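Local coordinates for protein putative peptidyl-arginine deiminase (Chlorobium tepidum, PDB 1XKN) that probably hydrolyses the guanidinium group of agmatine or of peptidyl-arginine, as a putative deiminase of the Porphyromonas-type family, at residues F289-T294 / P318-V323; K268-E273 / Q307-I312; L167-T172 / L203-G208. All blocks are in the same frame, centred on the assembly; numbering follows the deposited sequence.

Overall arrangement
Contacts 1 and 3 are made inside two separate three-stranded mixed sheets; contact 2 joins a third such sheet to helix 305-316. Contact 1 ties a turn to the start of strand 321-326. The helix is followed, after a short loop, by the strand of contact 1, and contacts 1 and 2 touch where Val322 CG1 meets Ile310 CG2 at 3.5 Å. Their centres are about 15 Å apart, and their segments alternate along the chain. Contact 3 pairs two parallel strands and closes earlier in the sequence. Its centre lies about 24 Å from that of contact 1 and about 21 Å from that of contact 2. None of the three supplies the sodium ligands Asn117, Trp118 and Asn134.

Contact 1 of 3, residues F289-T294 / P318-V323; sequences FYIANT and PKREVV
Arg320 NE donates to Ala292 O at 2.7 Å. The bond is nearly straight at both ends: 164° at the hydrogen and 171° at the carbonyl oxygen. Ala292 O sits close to the guanidinium plane. Ile291 CG2 covers one face of that group, 3.5 Å from Arg320 NE and offset toward the rim. The two side chains cross at about a right angle. Arg320 CG lies anti to its own carbonyl carbon (chi1 -65°), and the chain then runs extended to NE, which carries the group across to the turn between antiparallel strands 290-291 and 295-300. A water accepts from Arg320 NH1 at 3.0 Å and lies 2.8 Å from Asn293 OD1, to which it can donate. On the backbone, Glu321 N binds Thr294 O at 3.0 Å and starts the parallel pairing of 295-300 with 321-326. These two strands and helix 305-316 form a beta-alpha-beta unit, with Arg320 in the loop that enters the last strand. Further out, Trp12 O also accepts from Arg320 NH1. His15 N donates to Asn293 OD1. Glu321 OE2 forms a salt bridge with Arg49 at the end of helix 36-50.

Contact 2 of 3, residues K268-E273 / Q307-I312; sequences KLPMPE and QQAIDI
Pro270 presses its ring against one side of the helix, between Ala309 and Ile312. The ring settles over the low point of the helix surface at Ala309, flanked by Ile312. Its CG lies over Ala309, 4.0 Å from Ala309 CB and 3.9 Å from Ala309 N. The small alanine lets the ring come close to the helix backbone. Pro270 CD meets Ile312 CD1 at 3.7 Å, the ring corner and the methyl reaching toward each other. Ile312 is the larger bump on the helix side. Its CG1 is anti to the carbonyl carbon (chi1 -69°), which sends CD1 toward the strand end, 3.5 Å from Lys268 O. The other branch, CG2, serves Leu269, whose CD2 lies 3.6 Å away. Leu269 and Ile312 slide past each other in opposite directions. Leu269 CD2 also approaches Ala309 CB, more loosely at 4.4 Å. Strand 265-269 is an outer strand of its sheet, bonded through the Leu269 backbone to Ile232 and Val234. The contact therefore joins the end of this edge strand to helix 305-316. Beyond it, Met271, a selenomethionine, gives its backbone O to Arg305 at the start of the helix. No hydrogen bond links the two segments directly, so the fit between them rests on the shapes of apolar groups.

Contact 3 of 3, residues L167-T172 / L203-G208; sequences LLLTTT and LWLGDG
Leu203 N continues the pairing, with a nearly straight bond to Leu168 O at 2.8 Å. Leu203 O then accepts from Thr170 N, and Leu203 CB lies 3.8 Å from Leu169 CD1. Trp204 comes next, with its side chain on the same sheet face as Thr170. The two lie side by side, and Thr170 CG2 makes a CH-pi contact over the six-membered ring, 3.9 Å from its centroid and 20° off the normal. The torsion of Thr170 (chi1 -170°) sets OG1 anti to the backbone N and gives it to Ala159 O, while CG2 takes the ring. Trp204 NE1 is held by Glu190. Leu205, on the other face, packs its CG against Leu169 CD1 at 3.6 Å. Its N binds Thr170 O, and its O receives Thr172 N at 2.9 Å. Gly206 O lies 3.4 Å from Thr171 CB, where the strand gives way to a loop. Helices 172-175 and 186-197 link the parallel strands in a beta-alpha-beta crossover. Thr171, the N-cap of helix 172-175, has OG1 bonded to Cys174 N and Gly216 O. Leu167, Leu169 and Leu205 pack on strand 222-226, Leu205 also on helix 243-253; Leu175 covers Thr170 and Trp204.

Contact 1 of 3, residues F289-T294 / P318-V323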
ATOM      1  N   PHE A 289      -3.666   0.189   6.645  1.00  3.01           N
ATOM      2  CA  PHE A 289      -4.277  -1.136   6.650  1.00  2.31           C
ATOM      3  C   PHE A 289      -4.284  -1.682   5.225  1.00  2.57           C
ATOM      4  O   PHE A 289      -4.053  -0.944   4.266  1.00  1.71           O
ATOM      5  CB  PHE A 289      -5.720  -1.058   7.180  1.00  3.62           C
ATOM      6  CG  PHE A 289      -6.642  -0.191   6.348  1.00  3.37           C
ATOM      7  CD1 PHE A 289      -7.225  -0.681   5.180  1.00  4.05           C
ATOM      8  CD2 PHE A 289      -6.919   1.118   6.732  1.00  4.21           C
ATOM      9  CE1 PHE A 289      -8.071   0.121   4.411  1.00  3.88           C
ATOM     10  CE2 PHE A 289      -7.763   1.929   5.972  1.00  4.53           C
ATOM     11  CZ  PHE A 289      -8.340   1.431   4.806  1.00  3.72           C
ATOM     12  N   TYR A 290      -4.537  -2.979   5.084  1.00  2.52           N
ATOM     13  CA  TYR A 290      -4.588  -3.590   3.764  1.00  2.65           C
ATOM     14  C   TYR A 290      -5.905  -4.329   3.585  1.00  4.25           C
ATOM     15  O   TYR A 290      -6.319  -5.096   4.460  1.00  5.50           O
ATOM     16  CB  TYR A 290      -3.424  -4.569   3.573  1.00  2.57           C
ATOM     17  CG  TYR A 290      -3.479  -5.312   2.254  1.00  4.70           C
ATOM     18  CD1 TYR A 290      -3.382  -4.628   1.040  1.00  4.50           C
ATOM     19  CD2 TYR A 290      -3.626  -6.697   2.217  1.00  4.20           C
ATOM     20  CE1 TYR A 290      -3.428  -5.305  -0.178  1.00  3.83           C
ATOM     21  CE2 TYR A 290      -3.675  -7.387   1.000  1.00  4.13           C
ATOM     22  CZ  TYR A 290      -3.574  -6.687  -0.187  1.00  3.96           C
ATOM     23  OH  TYR A 290      -3.616  -7.369  -1.381  1.00  2.80           O
ATOM     24  N   ILE A 291      -6.565  -4.097   2.454  1.00  3.49           N
ATOM     25  CA  ILE A 291      -7.829  -4.763   2.163  1.00  3.06           C
ATOM     26  C   ILE A 291      -7.538  -6.020   1.345  1.00  4.03           C
ATOM     27  O   ILE A 291      -6.973  -5.931   0.258  1.00  4.82           O
ATOM     28  CB  ILE A 291      -8.771  -3.864   1.324  1.00  2.87           C
ATOM     29  CG1 ILE A 291      -8.993  -2.521   2.024  1.00  3.98           C
ATOM     30  CG2 ILE A 291     -10.107  -4.576   1.114  1.00  4.19           C
ATOM     31  CD1 ILE A 291      -9.535  -1.442   1.088  1.00  4.33           C
ATOM     32  N   ALA A 292      -7.900  -7.185   1.879  1.00  4.06           N
ATOM     33  CA  ALA A 292      -7.714  -8.455   1.178  1.00  4.85           C
ATOM     34  C   ALA A 292      -9.104  -8.953   0.784  1.00  4.64           C
ATOM     35  O   ALA A 292     -10.098  -8.298   1.092  1.00  5.13           O
ATOM     36  CB  ALA A 292      -7.020  -9.466   2.085  1.00  4.66           C
ATOM     37  N   ASN A 293      -9.190 -10.104   0.124  1.00  5.04           N
ATOM     38  CA  ASN A 293     -10.491 -10.615  -0.296  1.00  3.11           C
ATOM     39  C   ASN A 293     -11.470 -10.901   0.838  1.00  3.71           C
ATOM     40  O   ASN A 293     -12.617 -10.462   0.796  1.00  5.96           O
ATOM     41  CB  ASN A 293     -10.325 -11.882  -1.148  1.00  3.44           C
ATOM     42  CG  ASN A 293      -9.758 -11.596  -2.524  1.00  4.18           C
ATOM     43  OD1 ASN A 293      -9.603 -10.440  -2.924  1.00  4.65           O
ATOM     44  ND2 ASN A 293      -9.454 -12.656  -3.266  1.00  4.77           N
ATOM     45  N   THR A 294     -11.024 -11.626   1.858  1.00  3.12           N
ATOM     46  CA  THR A 294     -11.914 -11.977   2.963  1.00  4.14           C
ATOM     47  C   THR A 294     -11.598 -11.294   4.285  1.00  4.53           C
ATOM     48  O   THR A 294     -12.339 -11.448   5.259  1.00  4.33           O
ATOM     49  CB  THR A 294     -11.894 -13.489   3.227  1.00  4.60           C
ATOM     50  OG1 THR A 294     -10.609 -13.864   3.736  1.00  6.88           O
ATOM     51  CG2 THR A 294     -12.163 -14.249   1.949  1.00  6.80           C
ATOM     52  N   PRO A 318     -18.194  -4.515   6.141  1.00  8.17           N
ATOM     53  CA  PRO A 318     -19.034  -5.492   6.840  1.00  9.43           C
ATOM     54  C   PRO A 318     -18.992  -6.925   6.312  1.00 10.45           C
ATOM     55  O   PRO A 318     -19.336  -7.864   7.032  1.00 11.24           O
ATOM     56  CB  PRO A 318     -20.425  -4.874   6.741  1.00 10.06           C
ATOM     57  CG  PRO A 318     -20.390  -4.194   5.415  1.00 10.55           C
ATOM     58  CD  PRO A 318     -19.019  -3.538   5.405  1.00  9.20           C
ATOM     59  N   LYS A 319     -18.566  -7.091   5.065  1.00 10.67           N
ATOM     60  CA  LYS A 319     -18.497  -8.413   4.451  1.00 11.77           C
ATOM     61  C   LYS A 319     -17.156  -9.112   4.672  1.00 11.00           C
ATOM     62  O   LYS A 319     -16.971 -10.257   4.259  1.00 12.27           O
ATOM     63  CB  LYS A 319     -18.791  -8.293   2.949  1.00 14.27           C
ATOM     64  CG  LYS A 319     -20.229  -7.881   2.638  1.00 17.65           C
ATOM     65  CD  LYS A 319     -20.441  -7.530   1.166  1.00 20.01           C
ATOM     66  CE  LYS A 319     -19.793  -6.197   0.808  1.00 21.87           C
ATOM     67  NZ  LYS A 319     -20.146  -5.730  -0.568  1.00 24.02           N
ATOM     68  N   ARG A 320     -16.228  -8.430   5.339  1.00  8.77           N
ATOM     69  CA  ARG A 320     -14.904  -8.989   5.595  1.00  7.07           C
ATOM     70  C   ARG A 320     -14.616  -9.093   7.090  1.00  7.85           C
ATOM     71  O   ARG A 320     -15.325  -8.510   7.909  1.00  6.87           O
ATOM     72  CB  ARG A 320     -13.831  -8.103   4.954  1.00  5.93           C
ATOM     73  CG  ARG A 320     -13.859  -8.029   3.431  1.00  7.95           C
ATOM     74  CD  ARG A 320     -12.800  -7.043   2.960  1.00  5.95           C
ATOM     75  NE  ARG A 320     -12.464  -7.149   1.542  1.00  7.40           N
ATOM     76  CZ  ARG A 320     -13.133  -6.558   0.557  1.00  6.20           C
ATOM     77  NH1 ARG A 320     -12.732  -6.716  -0.694  1.00  7.46           N
ATOM     78  NH2 ARG A 320     -14.198  -5.809   0.820  1.00  7.15           N
ATOM     79  N   GLU A 321     -13.584  -9.850   7.452  1.00  6.64           N
ATOM     80  CA  GLU A 321     -13.213  -9.957   8.858  1.00  7.81           C
ATOM     81  C   GLU A 321     -12.032  -9.025   9.101  1.00  7.55           C
ATOM     82  O   GLU A 321     -10.963  -9.211   8.517  1.00  7.85           O
ATOM     83  CB  GLU A 321     -12.804 -11.384   9.231  1.00 11.40           C
ATOM     84  CG  GLU A 321     -12.532 -11.529  10.728  1.00 14.18           C
ATOM     85  CD  GLU A 321     -11.771 -12.788  11.085  1.00 15.48           C
ATOM     86  OE1 GLU A 321     -11.534 -13.006  12.294  1.00 18.32           O
ATOM     87  OE2 GLU A 321     -11.404 -13.552  10.167  1.00 15.02           O
ATOM     88  N   VAL A 322     -12.218  -8.025   9.955  1.00  6.11           N
ATOM     89  CA  VAL A 322     -11.144  -7.082  10.255  1.00  6.81           C
ATOM     90  C   VAL A 322     -10.260  -7.647  11.362  1.00  5.17           C
ATOM     91  O   VAL A 322     -10.708  -7.838  12.492  1.00  8.73           O
ATOM     92  CB  VAL A 322     -11.703  -5.705  10.679  1.00  5.93           C
ATOM     93  CG1 VAL A 322     -10.553  -4.750  10.991  1.00  7.31           C
ATOM     94  CG2 VAL A 322     -12.570  -5.134   9.566  1.00  9.47           C
ATOM     95  N   VAL A 323      -9.001  -7.912  11.021  1.00  6.02           N
ATOM     96  CA  VAL A 323      -8.039  -8.494  11.955  1.00  5.79           C
ATOM     97  C   VAL A 323      -6.841  -7.593  12.222  1.00  5.96           C
ATOM     98  O   VAL A 323      -6.256  -7.035  11.295  1.00  5.13           O
ATOM     99  CB  VAL A 323      -7.508  -9.841  11.411  1.00  6.93           C
ATOM    100  CG1 VAL A 323      -6.456 -10.415  12.344  1.00  8.29           C
ATOM    101  CG2 VAL A 323      -8.656 -10.814  11.236  1.00 10.73           C
TER
HETATM  102  O   HOH W   1     -10.479  -7.831  -2.350  1.00  5.00           O

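Contact 2 of 3, residues K268-E273 / Q307-I312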
ATOM      1  N   LYS A 268     -14.119   9.322  10.063  1.00  5.20           N
ATOM      2  CA  LYS A 268     -12.954   9.583  10.898  1.00  4.64           C
ATOM      3  C   LYS A 268     -12.382   8.309  11.505  1.00  4.92           C
ATOM      4  O   LYS A 268     -13.120   7.414  11.923  1.00  7.28           O
ATOM      5  CB  LYS A 268     -13.302  10.546  12.038  1.00  5.10           C
ATOM      6  CG  LYS A 268     -13.693  11.946  11.604  1.00  7.55           C
ATOM      7  CD  LYS A 268     -13.818  12.860  12.816  1.00 10.89           C
ATOM      8  CE  LYS A 268     -14.246  14.262  12.420  1.00 16.35           C
ATOM      9  NZ  LYS A 268     -15.637  14.278  11.885  1.00 20.17           N
ATOM     10  N   LEU A 269     -11.057   8.235  11.537  1.00  4.13           N
ATOM     11  CA  LEU A 269     -10.353   7.110  12.131  1.00  6.34           C
ATOM     12  C   LEU A 269      -9.449   7.692  13.204  1.00  5.80           C
ATOM     13  O   LEU A 269      -8.956   8.810  13.068  1.00  7.52           O
ATOM     14  CB  LEU A 269      -9.495   6.381  11.088  1.00  7.08           C
ATOM     15  CG  LEU A 269     -10.124   5.166  10.397  1.00 11.76           C
ATOM     16  CD1 LEU A 269      -9.198   4.654   9.306  1.00 14.55           C
ATOM     17  CD2 LEU A 269     -10.391   4.076  11.425  1.00 10.82           C
ATOM     18  N   PRO A 270      -9.243   6.959  14.303  1.00  5.97           N
ATOM     19  CA  PRO A 270      -8.365   7.507  15.334  1.00  5.66           C
ATOM     20  C   PRO A 270      -6.917   7.350  14.891  1.00  5.86           C
ATOM     21  O   PRO A 270      -6.639   6.692  13.886  1.00  4.89           O
ATOM     22  CB  PRO A 270      -8.694   6.646  16.556  1.00  8.27           C
ATOM     23  CG  PRO A 270      -9.035   5.323  15.941  1.00  9.66           C
ATOM     24  CD  PRO A 270      -9.871   5.703  14.744  1.00  6.55           C
HETATM   25  N   MSE A 271      -6.008   7.989  15.617  1.00  5.57           N
HETATM   26  CA  MSE A 271      -4.583   7.861  15.347  1.00  4.14           C
HETATM   27  C   MSE A 271      -4.094   7.029  16.519  1.00  5.17           C
HETATM   28  O   MSE A 271      -4.657   7.097  17.607  1.00  6.56           O
HETATM   29  CB  MSE A 271      -3.876   9.218  15.383  1.00  6.60           C
HETATM   30  CG  MSE A 271      -3.879   9.986  14.072  1.00  6.72           C
HETATM   31 SE   MSE A 271      -2.845   9.143  12.674  1.00 11.43          SE
HETATM   32  CE  MSE A 271      -1.084   9.542  13.401  1.00  9.85           C
ATOM     33  N   PRO A 272      -3.063   6.207  16.310  1.00  4.55           N
ATOM     34  CA  PRO A 272      -2.557   5.395  17.419  1.00  5.37           C
ATOM     35  C   PRO A 272      -1.965   6.325  18.471  1.00  6.15           C
ATOM     36  O   PRO A 272      -1.592   7.456  18.154  1.00  6.37           O
ATOM     37  CB  PRO A 272      -1.472   4.550  16.760  1.00  6.75           C
ATOM     38  CG  PRO A 272      -1.948   4.418  15.349  1.00  7.25           C
ATOM     39  CD  PRO A 272      -2.448   5.807  15.034  1.00  6.20           C
ATOM     40  N   GLU A 273      -1.890   5.875  19.719  1.00  6.21           N
ATOM     41  CA  GLU A 273      -1.267   6.708  20.739  1.00  6.17           C
ATOM     42  C   GLU A 273       0.181   6.779  20.280  1.00  5.60           C
ATOM     43  O   GLU A 273       0.678   5.847  19.658  1.00  5.59           O
ATOM     44  CB  GLU A 273      -1.361   6.054  22.116  1.00  8.53           C
ATOM     45  CG  GLU A 273      -2.708   6.256  22.779  1.00 10.35           C
ATOM     46  CD  GLU A 273      -2.845   5.489  24.080  1.00 13.56           C
ATOM     47  OE1 GLU A 273      -1.830   4.964  24.584  1.00 14.46           O
ATOM     48  OE2 GLU A 273      -3.975   5.432  24.603  1.00 15.84           O
ATOM     49  N   GLN A 307      -8.673  -1.238  19.152  1.00  4.07           N
ATOM     50  CA  GLN A 307     -10.007  -1.795  18.963  1.00  5.15           C
ATOM     51  C   GLN A 307     -10.955  -0.789  18.318  1.00  4.90           C
ATOM     52  O   GLN A 307     -11.849  -1.170  17.565  1.00  4.26           O
ATOM     53  CB  GLN A 307     -10.582  -2.275  20.298  1.00  7.66           C
ATOM     54  CG  GLN A 307     -11.790  -3.190  20.150  1.00  9.41           C
ATOM     55  CD  GLN A 307     -11.481  -4.421  19.315  1.00 10.09           C
ATOM     56  OE1 GLN A 307     -10.541  -5.164  19.608  1.00 10.31           O
ATOM     57  NE2 GLN A 307     -12.277  -4.649  18.275  1.00  9.23           N
ATOM     58  N   GLN A 308     -10.759   0.493  18.610  1.00  4.96           N
ATOM     59  CA  GLN A 308     -11.601   1.538  18.037  1.00  5.59           C
ATOM     60  C   GLN A 308     -11.409   1.607  16.527  1.00  4.88           C
ATOM     61  O   GLN A 308     -12.383   1.715  15.776  1.00  5.30           O
ATOM     62  CB  GLN A 308     -11.282   2.891  18.678  1.00  6.04           C
ATOM     63  CG  GLN A 308     -11.737   2.989  20.129  1.00  8.38           C
ATOM     64  CD  GLN A 308     -11.529   4.363  20.737  1.00 10.74           C
ATOM     65  OE1 GLN A 308     -12.050   4.660  21.814  1.00 13.40           O
ATOM     66  NE2 GLN A 308     -10.767   5.209  20.057  1.00 10.85           N
ATOM     67  N   ALA A 309     -10.156   1.539  16.085  1.00  5.23           N
ATOM     68  CA  ALA A 309      -9.857   1.582  14.656  1.00  4.93           C
ATOM     69  C   ALA A 309     -10.411   0.341  13.966  1.00  5.02           C
ATOM     70  O   ALA A 309     -10.978   0.421  12.877  1.00  3.81           O
ATOM     71  CB  ALA A 309      -8.351   1.679  14.438  1.00  5.08           C
ATOM     72  N   ILE A 310     -10.248  -0.811  14.604  1.00  4.61           N
ATOM     73  CA  ILE A 310     -10.749  -2.058  14.040  1.00  4.65           C
ATOM     74  C   ILE A 310     -12.273  -2.022  13.879  1.00  4.34           C
ATOM     75  O   ILE A 310     -12.795  -2.411  12.834  1.00  4.22           O
ATOM     76  CB  ILE A 310     -10.341  -3.261  14.918  1.00  5.19           C
ATOM     77  CG1 ILE A 310      -8.829  -3.474  14.801  1.00  7.82           C
ATOM     78  CG2 ILE A 310     -11.095  -4.518  14.484  1.00  6.36           C
ATOM     79  CD1 ILE A 310      -8.279  -4.528  15.728  1.00  9.48           C
ATOM     80  N   ASP A 311     -12.983  -1.551  14.900  1.00  4.88           N
ATOM     81  CA  ASP A 311     -14.439  -1.487  14.828  1.00  5.51           C
ATOM     82  C   ASP A 311     -14.912  -0.564  13.712  1.00  4.48           C
ATOM     83  O   ASP A 311     -15.870  -0.876  13.004  1.00  4.64           O
ATOM     84  CB  ASP A 311     -15.032  -1.033  16.167  1.00  6.37           C
ATOM     85  CG  ASP A 311     -14.882  -2.078  17.260  1.00  8.89           C
ATOM     86  OD1 ASP A 311     -14.426  -3.198  16.952  1.00 10.11           O
ATOM     87  OD2 ASP A 311     -15.223  -1.782  18.430  1.00 10.71           O
ATOM     88  N   ILE A 312     -14.249   0.577  13.558  1.00  3.50           N
ATOM     89  CA  ILE A 312     -14.618   1.518  12.510  1.00  4.45           C
ATOM     90  C   ILE A 312     -14.390   0.887  11.139  1.00  4.32           C
ATOM     91  O   ILE A 312     -15.249   0.971  10.264  1.00  4.10           O
ATOM     92  CB  ILE A 312     -13.810   2.825  12.635  1.00  4.39           C
ATOM     93  CG1 ILE A 312     -14.255   3.569  13.900  1.00  7.87           C
ATOM     94  CG2 ILE A 312     -14.016   3.701  11.402  1.00  6.58           C
ATOM     95  CD1 ILE A 312     -13.427   4.780  14.241  1.00  8.41           C
TER

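Contact 3 of 3, residues L167-T172 / L203-G208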
ATOM      1  N   LEU A 167     -11.277   8.588  -9.459  1.00  3.57           N
ATOM      2  CA  LEU A 167     -10.650   9.461  -8.478  1.00  3.45           C
ATOM      3  C   LEU A 167      -9.344   8.881  -7.972  1.00  3.24           C
ATOM      4  O   LEU A 167      -9.193   7.665  -7.854  1.00  3.51           O
ATOM      5  CB  LEU A 167     -11.574   9.688  -7.281  1.00  3.33           C
ATOM      6  CG  LEU A 167     -12.977  10.230  -7.555  1.00  4.77           C
ATOM      7  CD1 LEU A 167     -13.691  10.428  -6.225  1.00  4.80           C
ATOM      8  CD2 LEU A 167     -12.897  11.534  -8.325  1.00  4.86           C
ATOM      9  N   LEU A 168      -8.396   9.766  -7.685  1.00  3.83           N
ATOM     10  CA  LEU A 168      -7.102   9.368  -7.146  1.00  3.61           C
ATOM     11  C   LEU A 168      -6.740  10.381  -6.069  1.00  3.87           C
ATOM     12  O   LEU A 168      -6.697  11.589  -6.320  1.00  4.13           O
ATOM     13  CB  LEU A 168      -6.029   9.330  -8.242  1.00  4.48           C
ATOM     14  CG  LEU A 168      -4.623   8.919  -7.784  1.00  3.34           C
ATOM     15  CD1 LEU A 168      -3.871   8.259  -8.929  1.00  4.01           C
ATOM     16  CD2 LEU A 168      -3.857  10.135  -7.266  1.00  3.09           C
ATOM     17  N   LEU A 169      -6.506   9.866  -4.867  1.00  2.49           N
ATOM     18  CA  LEU A 169      -6.153  10.681  -3.710  1.00  2.74           C
ATOM     19  C   LEU A 169      -4.642  10.620  -3.496  1.00  2.56           C
ATOM     20  O   LEU A 169      -4.044   9.545  -3.552  1.00  3.68           O
ATOM     21  CB  LEU A 169      -6.873  10.141  -2.471  1.00  4.57           C
ATOM     22  CG  LEU A 169      -6.756  10.925  -1.166  1.00  6.77           C
ATOM     23  CD1 LEU A 169      -7.474  12.257  -1.319  1.00  6.35           C
ATOM     24  CD2 LEU A 169      -7.366  10.125  -0.017  1.00  8.70           C
ATOM     25  N   THR A 170      -4.024  11.773  -3.256  1.00  3.58           N
ATOM     26  CA  THR A 170      -2.580  11.821  -3.034  1.00  3.81           C
ATOM     27  C   THR A 170      -2.238  13.014  -2.146  1.00  4.32           C
ATOM     28  O   THR A 170      -3.136  13.656  -1.599  1.00  4.57           O
ATOM     29  CB  THR A 170      -1.821  11.925  -4.382  1.00  4.59           C
ATOM     30  OG1 THR A 170      -0.417  11.744  -4.164  1.00  2.45           O
ATOM     31  CG2 THR A 170      -2.053  13.285  -5.031  1.00  3.60           C
ATOM     32  N   THR A 171      -0.952  13.305  -1.982  1.00  4.14           N
ATOM     33  CA  THR A 171      -0.556  14.445  -1.160  1.00  3.49           C
ATOM     34  C   THR A 171       0.440  15.322  -1.892  1.00  3.39           C
ATOM     35  O   THR A 171       1.277  14.838  -2.659  1.00  4.30           O
ATOM     36  CB  THR A 171       0.095  14.023   0.177  1.00  4.31           C
ATOM     37  OG1 THR A 171       1.343  13.371  -0.083  1.00  4.34           O
ATOM     38  CG2 THR A 171      -0.819  13.091   0.950  1.00  5.23           C
ATOM     39  N   THR A 172       0.344  16.620  -1.646  1.00  4.01           N
ATOM     40  CA  THR A 172       1.254  17.576  -2.254  1.00  5.50           C
ATOM     41  C   THR A 172       2.634  17.354  -1.644  1.00  4.69           C
ATOM     42  O   THR A 172       3.650  17.431  -2.331  1.00  4.67           O
ATOM     43  CB  THR A 172       0.783  19.015  -1.980  1.00  6.77           C
ATOM     44  OG1 THR A 172      -0.453  19.243  -2.667  1.00  8.77           O
ATOM     45  CG2 THR A 172       1.817  20.023  -2.456  1.00 10.04           C
ATOM     46  N   LEU A 203      -7.156  14.323  -6.429  1.00  1.78           N
ATOM     47  CA  LEU A 203      -7.482  15.059  -5.214  1.00  4.25           C
ATOM     48  C   LEU A 203      -6.205  15.229  -4.402  1.00  4.05           C
ATOM     49  O   LEU A 203      -5.676  14.262  -3.848  1.00  4.47           O
ATOM     50  CB  LEU A 203      -8.518  14.281  -4.401  1.00  4.91           C
ATOM     51  CG  LEU A 203      -9.842  13.948  -5.093  1.00  6.87           C
ATOM     52  CD1 LEU A 203     -10.641  12.994  -4.224  1.00  8.01           C
ATOM     53  CD2 LEU A 203     -10.629  15.226  -5.355  1.00  6.48           C
ATOM     54  N   TRP A 204      -5.715  16.460  -4.326  1.00  3.92           N
ATOM     55  CA  TRP A 204      -4.481  16.739  -3.604  1.00  4.79           C
ATOM     56  C   TRP A 204      -4.628  17.153  -2.149  1.00  5.21           C
ATOM     57  O   TRP A 204      -5.085  18.258  -1.855  1.00  6.79           O
ATOM     58  CB  TRP A 204      -3.679  17.828  -4.322  1.00  3.95           C
ATOM     59  CG  TRP A 204      -3.218  17.467  -5.690  1.00  4.71           C
ATOM     60  CD1 TRP A 204      -3.926  17.568  -6.852  1.00  5.76           C
ATOM     61  CD2 TRP A 204      -1.922  16.976  -6.047  1.00  4.19           C
ATOM     62  NE1 TRP A 204      -3.145  17.173  -7.917  1.00  5.38           N
ATOM     63  CE2 TRP A 204      -1.912  16.800  -7.448  1.00  5.22           C
ATOM     64  CE3 TRP A 204      -0.767  16.662  -5.317  1.00  6.16           C
ATOM     65  CZ2 TRP A 204      -0.791  16.331  -8.136  1.00  7.22           C
ATOM     66  CZ3 TRP A 204       0.351  16.193  -6.002  1.00  6.53           C
ATOM     67  CH2 TRP A 204       0.327  16.031  -7.400  1.00  6.76           C
ATOM     68  N   LEU A 205      -4.230  16.268  -1.239  1.00  6.32           N
ATOM     69  CA  LEU A 205      -4.267  16.582   0.186  1.00  4.27           C
ATOM     70  C   LEU A 205      -2.955  17.298   0.495  1.00  5.52           C
ATOM     71  O   LEU A 205      -2.117  17.465  -0.394  1.00  5.36           O
ATOM     72  CB  LEU A 205      -4.388  15.310   1.026  1.00  5.05           C
ATOM     73  CG  LEU A 205      -5.699  14.536   0.846  1.00  4.07           C
ATOM     74  CD1 LEU A 205      -5.674  13.284   1.717  1.00  7.43           C
ATOM     75  CD2 LEU A 205      -6.873  15.427   1.230  1.00  6.77           C
ATOM     76  N   GLY A 206      -2.766  17.703   1.746  1.00  4.63           N
ATOM     77  CA  GLY A 206      -1.562  18.435   2.099  1.00  6.46           C
ATOM     78  C   GLY A 206      -0.376  17.683   2.667  1.00  5.95           C
ATOM     79  O   GLY A 206       0.282  16.905   1.972  1.00  6.88           O
ATOM     80  N   ASP A 207      -0.088  17.942   3.939  1.00  7.18           N
ATOM     81  CA  ASP A 207       1.034  17.313   4.627  1.00  6.32           C
ATOM     82  C   ASP A 207       0.647  15.965   5.221  1.00  7.73           C
ATOM     83  O   ASP A 207      -0.535  15.655   5.368  1.00  9.18           O
ATOM     84  CB  ASP A 207       1.537  18.229   5.746  1.00  9.46           C
ATOM     85  CG  ASP A 207       2.213  19.482   5.219  1.00 11.95           C
ATOM     86  OD1 ASP A 207       2.359  20.446   5.996  1.00 15.65           O
ATOM     87  OD2 ASP A 207       2.610  19.497   4.035  1.00 13.50           O
ATOM     88  N   GLY A 208       1.659  15.175   5.561  1.00  7.79           N
ATOM     89  CA  GLY A 208       1.430  13.867   6.150  1.00  8.75           C
ATOM     90  C   GLY A 208       1.628  13.889   7.655  1.00  8.79           C
ATOM     91  O   GLY A 208       1.535  14.950   8.277  1.00  8.39           O
TER